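Long-range contacts in nucleoside diphosphate kinase (Aquifex aeolicus, PDB 3ZTO), which probably transfers the gamma phosphate of ATP to nucleoside diphosphates by a ping-pong mechanism through a phosphorylated enzyme intermediate, making the nucleoside triphosphates other than ATP: residues Lys11-Glu16 / Lys114-Ile119; Gly31-Ala36 / Val76-Asp81; Arg87-Pro92 / Asn104-Gln109. One frame throughout, in Å; residues are numbered along the deposited sequence. Where two conformers were deposited one is given.

Contacts 1 and 3 share the nucleotide site, whereas contact 2 lies across the chain's centre from contact 1. The centres of contacts 1 and 3 are 12 Å apart, and R107 NH2 is 2.8 Å from I119 O, a probable hydrogen bond, while I119 also packs on I90 and I106. Each holds a sulfate, on K11 and on R107 and R87, all predicted ATP ligands. Contact 2 joins strands 33-40 and 72-78, its centre 21 Å from that of contact 1 and 17 Å from that of contact 3. It meets contact 3 where F32 CE2 packs 3.7 Å from I89 CD1; the L77 side chain stays about 10 Å from that of H120, the predicted phosphohistidine.

Contact 1. Residues Lys11-Glu16 / Lys114-Ile119. With SO4 (sulfate ion), chain B.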
ATOM      1  N   LYS A  11      -2.101  16.774  11.210  1.00  9.23           N
ATOM      2  CA  LYS A  11      -1.083  17.570  10.551  1.00 10.23           C
ATOM      3  C   LYS A  11       0.247  17.535  11.291  1.00 10.63           C
ATOM      4  O   LYS A  11       0.312  17.088  12.437  1.00 10.64           O
ATOM      5  CB  LYS A  11      -1.566  19.011  10.427  1.00 10.19           C
ATOM      6  CG  LYS A  11      -2.861  19.170   9.654  1.00 10.29           C
ATOM      7  CD  LYS A  11      -3.164  20.633   9.402  1.00 10.14           C
ATOM      8  CE  LYS A  11      -4.344  20.827   8.451  1.00 10.00           C
ATOM      9  NZ  LYS A  11      -4.650  22.290   8.327  1.00 12.02           N
ATOM     10  N   PRO A  12       1.326  18.007  10.638  1.00  9.54           N
ATOM     11  CA  PRO A  12       2.645  17.782  11.254  1.00  9.49           C
ATOM     12  C   PRO A  12       2.817  18.505  12.586  1.00 11.78           C
ATOM     13  O   PRO A  12       3.627  18.060  13.398  1.00 11.70           O
ATOM     14  CB  PRO A  12       3.634  18.275  10.178  1.00 11.37           C
ATOM     15  CG  PRO A  12       2.859  18.066   8.870  1.00 11.06           C
ATOM     16  CD  PRO A  12       1.428  18.407   9.218  1.00 10.48           C
ATOM     17  N   ASP A  13       2.091  19.599  12.803  1.00 10.22           N
ATOM     18  CA  ASP A  13       2.192  20.301  14.076  1.00 10.59           C
ATOM     19  C   ASP A  13       1.682  19.435  15.221  1.00 11.52           C
ATOM     20  O   ASP A  13       2.310  19.383  16.298  1.00 13.15           O
ATOM     21  CB  ASP A  13       1.467  21.660  14.043  1.00 11.89           C
ATOM     22  CG  ASP A  13      -0.008  21.547  13.685  1.00 12.58           C
ATOM     23  OD1 ASP A  13      -0.379  20.668  12.868  1.00 11.68           O
ATOM     24  OD2 ASP A  13      -0.806  22.370  14.214  1.00 12.72           O
ATOM     25  N   ALA A  14       0.540  18.785  15.022  1.00 11.84           N
ATOM     26  CA  ALA A  14      -0.015  17.902  16.038  1.00 11.48           C
ATOM     27  C   ALA A  14       0.803  16.633  16.178  1.00 12.08           C
ATOM     28  O   ALA A  14       0.939  16.108  17.262  1.00 12.34           O
ATOM     29  CB  ALA A  14      -1.489  17.580  15.731  1.00 13.25           C
ATOM     30  N   MET A  15       1.381  16.160  15.088  1.00 11.51           N
ATOM     31  CA  MET A  15       2.233  14.985  15.157  1.00 11.87           C
ATOM     32  C   MET A  15       3.402  15.302  16.059  1.00 14.85           C
ATOM     33  O   MET A  15       3.720  14.539  16.973  1.00 15.01           O
ATOM     34  CB  MET A  15       2.726  14.593  13.761  1.00 13.69           C
ATOM     35  CG  MET A  15       1.593  14.195  12.830  1.00 14.74           C
ATOM     36  SD  MET A  15       0.903  12.577  13.290  1.00 19.39           S
ATOM     37  CE  MET A  15       2.209  11.543  12.613  1.00 29.34           C
ATOM     38  N   GLU A  16       4.043  16.437  15.802  1.00 14.71           N
ATOM     39  CA  GLU A  16       5.228  16.847  16.549  1.00 17.95           C
ATOM     40  C   GLU A  16       4.955  17.107  18.034  1.00 17.13           C
ATOM     41  O   GLU A  16       5.846  16.911  18.869  1.00 20.00           O
ATOM     42  CB  GLU A  16       5.844  18.100  15.914  1.00 20.13           C
ATOM     43  CG  GLU A  16       6.527  17.835  14.580  1.00 32.12           C
ATOM     44  CD  GLU A  16       7.060  19.105  13.927  1.00 57.42           C
ATOM     45  OE1 GLU A  16       7.544  19.996  14.658  1.00 56.48           O
ATOM     46  OE2 GLU A  16       6.990  19.211  12.681  1.00 67.81           O
ATOM     47  N   LYS A 114      -3.954  29.675  12.903  1.00 18.95           N
ATOM     48  CA  LYS A 114      -4.809  29.325  11.765  1.00 21.70           C
ATOM     49  C   LYS A 114      -4.156  28.321  10.816  1.00 20.31           C
ATOM     50  O   LYS A 114      -4.844  27.496  10.222  1.00 23.99           O
ATOM     51  CB  LYS A 114      -5.209  30.578  10.974  1.00 29.91           C
ATOM     52  CG  LYS A 114      -5.940  31.631  11.782  1.00 58.89           C
ATOM     53  CD  LYS A 114      -6.300  32.827  10.911  1.00 81.50           C
ATOM     54  CE  LYS A 114      -6.849  33.980  11.735  1.00103.27           C
ATOM     55  NZ  LYS A 114      -7.144  35.171  10.891  1.00116.14           N
ATOM     56  N   GLY A 115      -2.837  28.384  10.673  1.00 18.98           N
ATOM     57  CA  GLY A 115      -2.144  27.508   9.734  1.00 18.97           C
ATOM     58  C   GLY A 115      -1.755  26.192  10.376  1.00 17.12           C
ATOM     59  O   GLY A 115      -2.017  25.104   9.844  1.00 17.70           O
ATOM     60  N   LYS A 116      -1.138  26.297  11.550  1.00 15.00           N
ATOM     61  CA  LYS A 116      -0.808  25.125  12.343  1.00 13.31           C
ATOM     62  C   LYS A 116      -2.006  24.891  13.243  1.00 12.15           C
ATOM     63  O   LYS A 116      -2.028  25.331  14.391  1.00 12.51           O
ATOM     64  CB  LYS A 116       0.451  25.353  13.171  1.00 18.67           C
ATOM     65  CG  LYS A 116       1.743  25.487  12.361  1.00 20.99           C
ATOM     66  CD  LYS A 116       2.921  25.590  13.318  1.00 31.52           C
ATOM     67  CE  LYS A 116       4.249  25.691  12.592  1.00 50.03           C
ATOM     68  NZ  LYS A 116       5.357  25.928  13.563  1.00 65.78           N
ATOM     69  N   ASN A 117      -3.008  24.214  12.699  1.00 11.76           N
ATOM     70  CA  ASN A 117      -4.262  23.997  13.399  1.00 10.74           C
ATOM     71  C   ASN A 117      -4.594  22.515  13.546  1.00  9.51           C
ATOM     72  O   ASN A 117      -5.758  22.124  13.525  1.00 10.70           O
ATOM     73  CB  ASN A 117      -5.406  24.791  12.754  1.00 13.24           C
ATOM     74  CG  ASN A 117      -5.762  24.317  11.376  1.00 13.11           C
ATOM     75  OD1 ASN A 117      -5.053  23.511  10.769  1.00 13.51           O
ATOM     76  ND2 ASN A 117      -6.873  24.824  10.865  1.00 14.47           N
ATOM     77  N   ALA A 118      -3.535  21.729  13.702  1.00 10.63           N
ATOM     78  CA  ALA A 118      -3.582  20.340  14.181  1.00 10.57           C
ATOM     79  C   ALA A 118      -4.178  19.294  13.229  1.00  9.29           C
ATOM     80  O   ALA A 118      -3.709  18.164  13.200  1.00  9.06           O
ATOM     81  CB  ALA A 118      -4.280  20.251  15.534  1.00 11.81           C
ATOM     82  N   ILE A 119      -5.232  19.634  12.502  1.00  9.28           N
ATOM     83  CA  ILE A 119      -6.027  18.594  11.852  1.00  9.93           C
ATOM     84  C   ILE A 119      -6.826  19.165  10.695  1.00  9.90           C
ATOM     85  O   ILE A 119      -7.262  20.318  10.736  1.00 10.25           O
ATOM     86  CB  ILE A 119      -6.962  17.925  12.891  1.00 10.55           C
ATOM     87  CG1 ILE A 119      -7.648  16.694  12.297  1.00 10.27           C
ATOM     88  CG2 ILE A 119      -7.991  18.916  13.437  1.00  9.22           C
ATOM     89  CD1 ILE A 119      -8.306  15.809  13.361  1.00 11.70           C
TER
HETATM   90  S   SO4 B 200      -6.908  22.204   5.681  1.00 18.72           S
HETATM   91  O1  SO4 B 200      -6.348  23.420   5.103  1.00 30.39           O
HETATM   92  O2  SO4 B 200      -7.331  22.449   7.057  1.00 23.82           O
HETATM   93  O3  SO4 B 200      -8.097  21.817   4.935  1.00 25.49           O
HETATM   94  O4  SO4 B 200      -5.934  21.139   5.669  1.00 17.60           O
HETATM   95  O   HOH W   1      -2.730  24.205   7.488  1.00 17.95           O
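K11 NZ donates to N117 OD1 at 2.8 Å, arriving in the amide carbonyl plane on a lone pair, with a C=O...N angle of 144°. K11 NZ also donates to sulfate O2 at 3.0 Å and to a water, which in turn donates to G115 O. An extended chain beyond CG carries NZ this far, and its CG passes close to I119 N. At the other end of the residue, K11 N bonds to A118 O at 2.9 Å in a nearly straight line (169° at the hydrogen), although the donor stands above the carbonyl plane. D13 answers in the reverse direction: its OD2 takes A118 N at 2.8 Å through the syn lone pair. With CG between the backbone N and the carbonyl carbon (chi1 58°), the carboxylate is turned back to the 114-119 loop, where OD2 also lies against K116 CB. The apolar pair across the segments is A14 CB on A118 CB at 3.9 Å, with I23 of helix 20-29 beside A14. F66 of helix 60-67 lies against K11 and D13. Y51 and H120 also bind the sulfate, and T93 O receives N117 ND2. The loop is thus tied to the start of helix 12-17 by both backbone and side chain, and K11 presents its ammonium to an anion beside the predicted phosphohistidine, consistent with a role in holding ATP phosphate.

Contact 2. Residues Gly31-Ala36 / Val76-Asp81; sequences GFQIKA and VLEGED
I34 CG1 and L77 CD2 meet at 3.8 Å, the two side chains lying side by side and pointing the same way from an antiparallel, non-hydrogen-bonded pair in the four-stranded sheet of the ferredoxin-like fold. F32, just ahead of the strand, extends this apolar face: its CB approaches L77 CB, and its ring turns an edge to the peptide joining E78 and G79. Helices 20-29 and 82-90 cover these residues, with F27 and V86 on L77, while I34 also packs on M39 of the second subunit. A36 CB and V76 CG2 touch on the opposite face of the sheet. The backbones are joined at Q33 and E78, a hydrogen-bonded pair: Q33 N reaches E78 O at 3.0 Å and E78 N returns to Q33 O at 2.9 Å. K35 N adds a bond to V76 O at 2.8 Å. At the polar edge, K35 CG, placed by chi1 (-61°), lies 3.7 Å from E78 CB, and the bends at chi2 and chi3 keep CD and CE near E78 OE1. The carboxylate of E78 forms its salt bridge with R5 of strand 3-10. Beside F32, one water donates to G31 O at 3.0 Å and to E78 O at 2.9 Å.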
ATOM      1  N   GLY A  31     -17.662   7.884  19.240  1.00 11.09           N
ATOM      2  CA  GLY A  31     -18.477   6.829  18.660  1.00 13.61           C
ATOM      3  C   GLY A  31     -18.234   6.566  17.177  1.00 14.89           C
ATOM      4  O   GLY A  31     -19.002   5.846  16.563  1.00 15.48           O
ATOM      5  N   PHE A  32     -17.179   7.145  16.610  1.00  9.85           N
ATOM      6  CA  PHE A  32     -16.840   6.876  15.215  1.00  9.19           C
ATOM      7  C   PHE A  32     -16.063   5.595  15.059  1.00 11.12           C
ATOM      8  O   PHE A  32     -15.234   5.242  15.897  1.00 13.55           O
ATOM      9  CB  PHE A  32     -16.074   8.044  14.635  1.00  9.28           C
ATOM     10  CG  PHE A  32     -16.910   9.282  14.588  1.00 11.50           C
ATOM     11  CD1 PHE A  32     -17.907   9.409  13.630  1.00 12.10           C
ATOM     12  CD2 PHE A  32     -16.798  10.257  15.571  1.00 15.85           C
ATOM     13  CE1 PHE A  32     -18.734  10.511  13.623  1.00 16.61           C
ATOM     14  CE2 PHE A  32     -17.619  11.364  15.560  1.00 17.27           C
ATOM     15  CZ  PHE A  32     -18.589  11.492  14.589  1.00 19.60           C
ATOM     16  N   GLN A  33     -16.363   4.903  13.969  1.00 10.69           N
ATOM     17  CA  GLN A  33     -15.609   3.744  13.575  1.00 11.96           C
ATOM     18  C   GLN A  33     -14.456   4.185  12.699  1.00 10.48           C
ATOM     19  O   GLN A  33     -14.645   4.870  11.711  1.00 11.48           O
ATOM     20  CB  GLN A  33     -16.482   2.759  12.798  1.00 13.65           C
ATOM     21  CG  GLN A  33     -15.764   1.466  12.435  0.52 14.87           C
ATOM     22  CD  GLN A  33     -16.701   0.332  12.028  0.52 25.86           C
ATOM     23  OE1 GLN A  33     -16.250  -0.705  11.535  0.52 29.00           O
ATOM     24  NE2 GLN A  33     -18.002   0.520  12.233  0.52 27.75           N
ATOM     25  N   ILE A  34     -13.238   3.785  13.049  1.00  9.50           N
ATOM     26  CA  ILE A  34     -12.108   4.020  12.161  1.00  9.10           C
ATOM     27  C   ILE A  34     -12.105   2.909  11.104  1.00  9.97           C
ATOM     28  O   ILE A  34     -11.956   1.728  11.431  1.00 10.27           O
ATOM     29  CB  ILE A  34     -10.782   4.047  12.935  1.00 10.31           C
ATOM     30  CG1 ILE A  34     -10.825   5.188  13.956  1.00 12.03           C
ATOM     31  CG2 ILE A  34      -9.585   4.200  11.982  1.00 11.12           C
ATOM     32  CD1 ILE A  34      -9.620   5.190  14.892  1.00 12.49           C
ATOM     33  N   LYS A  35     -12.314   3.282   9.846  1.00 10.03           N
ATOM     34  CA  LYS A  35     -12.390   2.312   8.751  1.00  9.92           C
ATOM     35  C   LYS A  35     -11.087   2.181   7.970  1.00  9.97           C
ATOM     36  O   LYS A  35     -10.930   1.264   7.167  1.00  9.86           O
ATOM     37  CB  LYS A  35     -13.511   2.724   7.801  1.00 11.21           C
ATOM     38  CG  LYS A  35     -14.911   2.774   8.432  1.00 12.97           C
ATOM     39  CD  LYS A  35     -15.365   1.407   8.886  1.00 18.31           C
ATOM     40  CE  LYS A  35     -15.449   0.464   7.705  1.00 26.66           C
ATOM     41  NZ  LYS A  35     -15.944  -0.882   8.090  1.00 26.20           N
ATOM     42  N   ALA A  36     -10.185   3.138   8.124  1.00  9.35           N
ATOM     43  CA  ALA A  36      -8.896   3.088   7.477  1.00  9.92           C
ATOM     44  C   ALA A  36      -7.990   4.015   8.255  1.00  8.04           C
ATOM     45  O   ALA A  36      -8.450   4.996   8.824  1.00  8.93           O
ATOM     46  CB  ALA A  36      -9.008   3.514   6.016  1.00  9.31           C
ATOM     47  N   VAL A  76     -10.124   7.313   8.018  1.00  8.96           N
ATOM     48  CA  VAL A  76     -11.511   7.410   7.570  1.00  8.84           C
ATOM     49  C   VAL A  76     -12.385   7.126   8.783  1.00 10.51           C
ATOM     50  O   VAL A  76     -12.236   6.092   9.424  1.00  8.97           O
ATOM     51  CB  VAL A  76     -11.841   6.386   6.477  1.00  8.34           C
ATOM     52  CG1 VAL A  76     -13.317   6.458   6.116  1.00  9.30           C
ATOM     53  CG2 VAL A  76     -10.989   6.634   5.230  1.00  9.86           C
ATOM     54  N   LEU A  77     -13.253   8.077   9.117  1.00  9.25           N
ATOM     55  CA  LEU A  77     -14.187   7.941  10.223  1.00  8.05           C
ATOM     56  C   LEU A  77     -15.603   7.752   9.700  1.00 10.38           C
ATOM     57  O   LEU A  77     -16.054   8.493   8.843  1.00 11.28           O
ATOM     58  CB  LEU A  77     -14.154   9.198  11.113  1.00  8.69           C
ATOM     59  CG  LEU A  77     -12.774   9.585  11.640  1.00 10.23           C
ATOM     60  CD1 LEU A  77     -12.853  10.852  12.490  1.00  9.05           C
ATOM     61  CD2 LEU A  77     -12.209   8.436  12.463  1.00 11.21           C
ATOM     62  N   GLU A  78     -16.302   6.770  10.254  1.00 10.73           N
ATOM     63  CA  GLU A  78     -17.669   6.456   9.863  1.00 10.43           C
ATOM     64  C   GLU A  78     -18.611   6.599  11.046  1.00 10.24           C
ATOM     65  O   GLU A  78     -18.348   6.087  12.124  1.00 11.18           O
ATOM     66  CB  GLU A  78     -17.739   5.026   9.323  1.00 12.75           C
ATOM     67  CG  GLU A  78     -19.138   4.635   8.818  1.00 13.90           C
ATOM     68  CD  GLU A  78     -19.147   3.239   8.203  1.00 22.06           C
ATOM     69  OE1 GLU A  78     -18.500   3.063   7.171  1.00 22.42           O
ATOM     70  OE2 GLU A  78     -19.789   2.319   8.756  1.00 27.32           O
ATOM     71  N   GLY A  79     -19.735   7.256  10.806  1.00 11.21           N
ATOM     72  CA  GLY A  79     -20.812   7.292  11.768  1.00 11.44           C
ATOM     73  C   GLY A  79     -21.929   8.198  11.320  1.00 13.67           C
ATOM     74  O   GLY A  79     -21.846   8.854  10.277  1.00 13.16           O
ATOM     75  N   GLU A  80     -22.993   8.242  12.111  1.00 15.01           N
ATOM     76  CA  GLU A  80     -24.122   9.102  11.806  1.00 15.65           C
ATOM     77  C   GLU A  80     -23.648  10.562  11.714  1.00 14.18           C
ATOM     78  O   GLU A  80     -22.935  11.054  12.587  1.00 14.34           O
ATOM     79  CB  GLU A  80     -25.187   8.962  12.901  1.00 17.99           C
ATOM     80  CG  GLU A  80     -26.406   9.841  12.691  1.00 22.49           C
ATOM     81  CD  GLU A  80     -27.147   9.521  11.409  1.00 26.63           C
ATOM     82  OE1 GLU A  80     -27.171   8.338  11.002  1.00 23.79           O
ATOM     83  OE2 GLU A  80     -27.714  10.456  10.803  1.00 34.32           O
ATOM     84  N   ASP A  81     -24.025  11.238  10.639  1.00 12.81           N
ATOM     85  CA  ASP A  81     -23.735  12.659  10.468  1.00 12.48           C
ATOM     86  C   ASP A  81     -22.237  12.945  10.649  1.00 17.43           C
ATOM     87  O   ASP A  81     -21.866  13.998  11.146  1.00 12.66           O
ATOM     88  CB  ASP A  81     -24.567  13.479  11.467  1.00 16.41           C
ATOM     89  CG  ASP A  81     -24.687  14.953  11.084  1.00 26.08           C
ATOM     90  OD1 ASP A  81     -24.754  15.284   9.879  1.00 24.89           O
ATOM     91  OD2 ASP A  81     -24.736  15.789  12.012  1.00 34.57           O
TER
HETATM   92  O   HOH W   2     -20.141   4.779  13.961  1.00 40.28           O
HETATM   93  O   HOH W   3     -18.868   0.255   7.066  1.00 50.22           O

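Contact 3. Residues Arg87-Pro92 / Asn104-Gln109. With SO4 (sulfate ion), chain C.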
ATOM      1  N   ARG A  87     -16.464  17.950  12.128  1.00 11.23           N
ATOM      2  CA  ARG A  87     -16.127  19.379  12.049  1.00 11.28           C
ATOM      3  C   ARG A  87     -16.416  20.091  13.380  1.00 13.36           C
ATOM      4  O   ARG A  87     -15.649  20.948  13.816  1.00 13.61           O
ATOM      5  CB  ARG A  87     -16.864  20.050  10.885  1.00 13.98           C
ATOM      6  CG  ARG A  87     -16.231  19.683   9.551  1.00 14.80           C
ATOM      7  CD  ARG A  87     -17.071  20.053   8.331  1.00 17.42           C
ATOM      8  NE  ARG A  87     -17.638  21.393   8.371  1.00 27.71           N
ATOM      9  CZ  ARG A  87     -17.007  22.491   7.975  1.00 36.19           C
ATOM     10  NH1 ARG A  87     -15.762  22.419   7.540  1.00 25.82           N
ATOM     11  NH2 ARG A  87     -17.621  23.667   8.040  1.00 38.87           N
ATOM     12  N   GLU A  88     -17.501  19.710  14.040  1.00 10.66           N
ATOM     13  CA  GLU A  88     -17.816  20.268  15.351  1.00 10.97           C
ATOM     14  C   GLU A  88     -16.756  19.915  16.395  1.00 12.67           C
ATOM     15  O   GLU A  88     -16.335  20.771  17.184  1.00 14.55           O
ATOM     16  CB  GLU A  88     -19.174  19.761  15.822  1.00 13.03           C
ATOM     17  CG  GLU A  88     -19.683  20.457  17.077  1.00 21.23           C
ATOM     18  CD  GLU A  88     -21.062  19.962  17.494  1.00 36.67           C
ATOM     19  OE1 GLU A  88     -21.574  18.992  16.874  1.00 28.90           O
ATOM     20  OE2 GLU A  88     -21.624  20.545  18.445  1.00 43.83           O
ATOM     21  N   ILE A  89     -16.328  18.654  16.391  1.00 12.34           N
ATOM     22  CA  ILE A  89     -15.336  18.165  17.343  1.00 10.45           C
ATOM     23  C   ILE A  89     -13.990  18.861  17.133  1.00 10.28           C
ATOM     24  O   ILE A  89     -13.271  19.121  18.097  1.00 12.12           O
ATOM     25  CB  ILE A  89     -15.184  16.627  17.241  1.00  9.75           C
ATOM     26  CG1 ILE A  89     -16.454  15.942  17.758  1.00 11.24           C
ATOM     27  CG2 ILE A  89     -13.955  16.127  17.979  1.00 12.32           C
ATOM     28  CD1 ILE A  89     -16.611  14.534  17.286  1.00 11.44           C
ATOM     29  N   ILE A  90     -13.632  19.159  15.882  1.00  9.97           N
ATOM     30  CA  ILE A  90     -12.321  19.765  15.654  0.60  9.66           C
ATOM     31  C   ILE A  90     -12.325  21.263  15.967  1.00  9.32           C
ATOM     32  O   ILE A  90     -11.292  21.796  16.390  1.00 11.06           O
ATOM     33  CB  ILE A  90     -11.727  19.457  14.243  0.60 10.56           C
ATOM     34  CG1 ILE A  90     -12.457  20.237  13.159  0.60 10.19           C
ATOM     35  CG2 ILE A  90     -11.733  17.951  13.993  0.60  8.65           C
ATOM     36  CD1 ILE A  90     -11.911  20.008  11.752  0.60 14.38           C
ATOM     37  N   GLY A  91     -13.464  21.936  15.793  1.00  9.84           N
ATOM     38  CA  GLY A  91     -13.572  23.334  16.144  1.00 12.27           C
ATOM     39  C   GLY A  91     -13.185  24.276  15.029  1.00 13.69           C
ATOM     40  O   GLY A  91     -12.780  23.844  13.945  1.00 13.76           O
ATOM     41  N   PRO A  92     -13.293  25.578  15.308  1.00 14.02           N
ATOM     42  CA  PRO A  92     -12.971  26.636  14.354  1.00 17.44           C
ATOM     43  C   PRO A  92     -11.577  26.524  13.756  1.00 16.62           C
ATOM     44  O   PRO A  92     -10.632  26.113  14.431  1.00 15.14           O
ATOM     45  CB  PRO A  92     -13.027  27.902  15.212  1.00 19.05           C
ATOM     46  CG  PRO A  92     -13.902  27.587  16.326  1.00 21.49           C
ATOM     47  CD  PRO A  92     -13.787  26.119  16.588  1.00 16.48           C
ATOM     48  N   ASN A 104     -12.661  22.236  24.413  1.00 10.66           N
ATOM     49  CA  ASN A 104     -12.288  20.836  24.334  1.00 11.26           C
ATOM     50  C   ASN A 104     -12.214  20.347  22.881  1.00 11.12           C
ATOM     51  O   ASN A 104     -12.095  19.165  22.642  1.00 12.64           O
ATOM     52  CB  ASN A 104     -13.246  19.943  25.145  1.00 13.78           C
ATOM     53  CG  ASN A 104     -12.646  18.579  25.448  1.00 14.89           C
ATOM     54  OD1 ASN A 104     -11.437  18.448  25.631  1.00 16.06           O
ATOM     55  ND2 ASN A 104     -13.482  17.555  25.457  1.00 16.17           N
ATOM     56  N   SER A 105     -12.236  21.262  21.922  1.00 10.47           N
ATOM     57  CA  SER A 105     -12.140  20.866  20.528  1.00  8.89           C
ATOM     58  C   SER A 105     -10.704  20.463  20.219  1.00 11.34           C
ATOM     59  O   SER A 105      -9.771  20.866  20.922  1.00 10.75           O
ATOM     60  CB  SER A 105     -12.621  21.984  19.609  1.00 12.30           C
ATOM     61  OG  SER A 105     -11.784  23.136  19.656  1.00 11.89           O
ATOM     62  N   ILE A 106     -10.525  19.672  19.171  1.00  8.93           N
ATOM     63  CA  ILE A 106      -9.194  19.257  18.794  1.00  8.88           C
ATOM     64  C   ILE A 106      -8.290  20.452  18.555  1.00  9.16           C
ATOM     65  O   ILE A 106      -7.147  20.491  19.009  1.00 11.18           O
ATOM     66  CB  ILE A 106      -9.196  18.394  17.520  1.00 10.39           C
ATOM     67  CG1 ILE A 106     -10.055  17.135  17.695  1.00 12.97           C
ATOM     68  CG2 ILE A 106      -7.774  17.988  17.140  1.00 10.54           C
ATOM     69  CD1 ILE A 106      -9.648  16.232  18.813  1.00 15.25           C
ATOM     70  N   ARG A 107      -8.783  21.452  17.852  1.00 10.88           N
ATOM     71  CA  ARG A 107      -7.925  22.596  17.556  1.00 12.13           C
ATOM     72  C   ARG A 107      -7.629  23.457  18.786  1.00 11.18           C
ATOM     73  O   ARG A 107      -6.539  24.016  18.928  1.00 11.26           O
ATOM     74  CB  ARG A 107      -8.532  23.417  16.424  1.00 10.33           C
ATOM     75  CG  ARG A 107      -8.534  22.626  15.121  1.00 11.62           C
ATOM     76  CD  ARG A 107      -9.208  23.369  13.990  1.00 14.11           C
ATOM     77  NE  ARG A 107      -8.898  22.743  12.708  1.00 12.02           N
ATOM     78  CZ  ARG A 107      -9.669  22.839  11.624  1.00 13.40           C
ATOM     79  NH1 ARG A 107     -10.805  23.515  11.671  1.00 15.11           N
ATOM     80  NH2 ARG A 107      -9.306  22.248  10.499  1.00 12.44           N
ATOM     81  N   ALA A 108      -8.591  23.577  19.694  1.00 11.45           N
ATOM     82  CA  ALA A 108      -8.307  24.283  20.942  1.00 11.69           C
ATOM     83  C   ALA A 108      -7.221  23.567  21.741  1.00 13.35           C
ATOM     84  O   ALA A 108      -6.317  24.202  22.307  1.00 14.61           O
ATOM     85  CB  ALA A 108      -9.571  24.398  21.768  1.00 13.71           C
ATOM     86  N   GLN A 109      -7.309  22.240  21.784  1.00 12.48           N
ATOM     87  CA  GLN A 109      -6.409  21.451  22.601  1.00 12.92           C
ATOM     88  C   GLN A 109      -5.022  21.331  22.007  1.00 11.88           C
ATOM     89  O   GLN A 109      -4.019  21.347  22.732  1.00 14.44           O
ATOM     90  CB  GLN A 109      -6.989  20.056  22.819  1.00 12.61           C
ATOM     91  CG  GLN A 109      -8.212  20.055  23.726  1.00 12.88           C
ATOM     92  CD  GLN A 109      -7.848  20.178  25.200  1.00 14.18           C
ATOM     93  OE1 GLN A 109      -6.971  19.463  25.694  1.00 21.58           O
ATOM     94  NE2 GLN A 109      -8.508  21.090  25.899  1.00 14.82           N
TER
HETATM   95  S   SO4 C 201     -11.862  24.150   8.373  0.63 26.73           S
HETATM   96  O1  SO4 C 201     -12.919  24.201   7.367  0.63 29.95           O
HETATM   97  O2  SO4 C 201     -11.510  22.766   8.586  0.63 22.02           O
HETATM   98  O3  SO4 C 201     -10.706  24.921   7.902  0.63 23.75           O
HETATM   99  O4  SO4 C 201     -12.387  24.677   9.632  0.63 27.83           O
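I89 and I90 meet I106 and R107 through successive backbone hydrogen bonds, which join the end of helix 82-90 to the start of helix 106-110. I106 N donates to I89 O at 3.0 Å and R107 N to I90 O at 2.9 Å, both with 159° at the hydrogen. Within the second segment S105 caps its own helix, OG accepting from A108 N while also bonding to A102 O. G91, with positive phi, lets the chain leave the first helix; a CB at this position would collide with S105 OG.

The side-chain polar interactions centre on R107. Its chain runs extended from CG to NE, and NH1 donates to G91 O at 3.0 Å, with the oxygen 26° out of the guanidinium plane. NH1 also bonds to sulfate O4 at 2.8 Å and NH2 to O2 at 3.0 Å, so two nitrogens grip the anion. R87 NH1 adds a weak bond to O1, and T93 OG1 another hydrogen bond. R87, T93 and R107 are all predicted to bind ATP, and the sulfate, probably from the crystallisation liquor, is consistent with a phosphate position. Losing the guanidinium to an alanine here is likely to leave G91 O without this donor and the anion without its two-nitrogen grip.

Apolar packing supports the guanidinium: in the conformer given, I90 CD1 lies over one face, toward its rim, 3.6 Å from R107 CZ. I106 CG1 receives CG2 of I89, at 4.0 Å, and CG2 of I90.

Around the contact, F27 of helix 20-29 packs on I89 and I90, helix 95-101 covers P92 and S105, and strand 119-121 adjoins the helix ends, with A121 also touching I90.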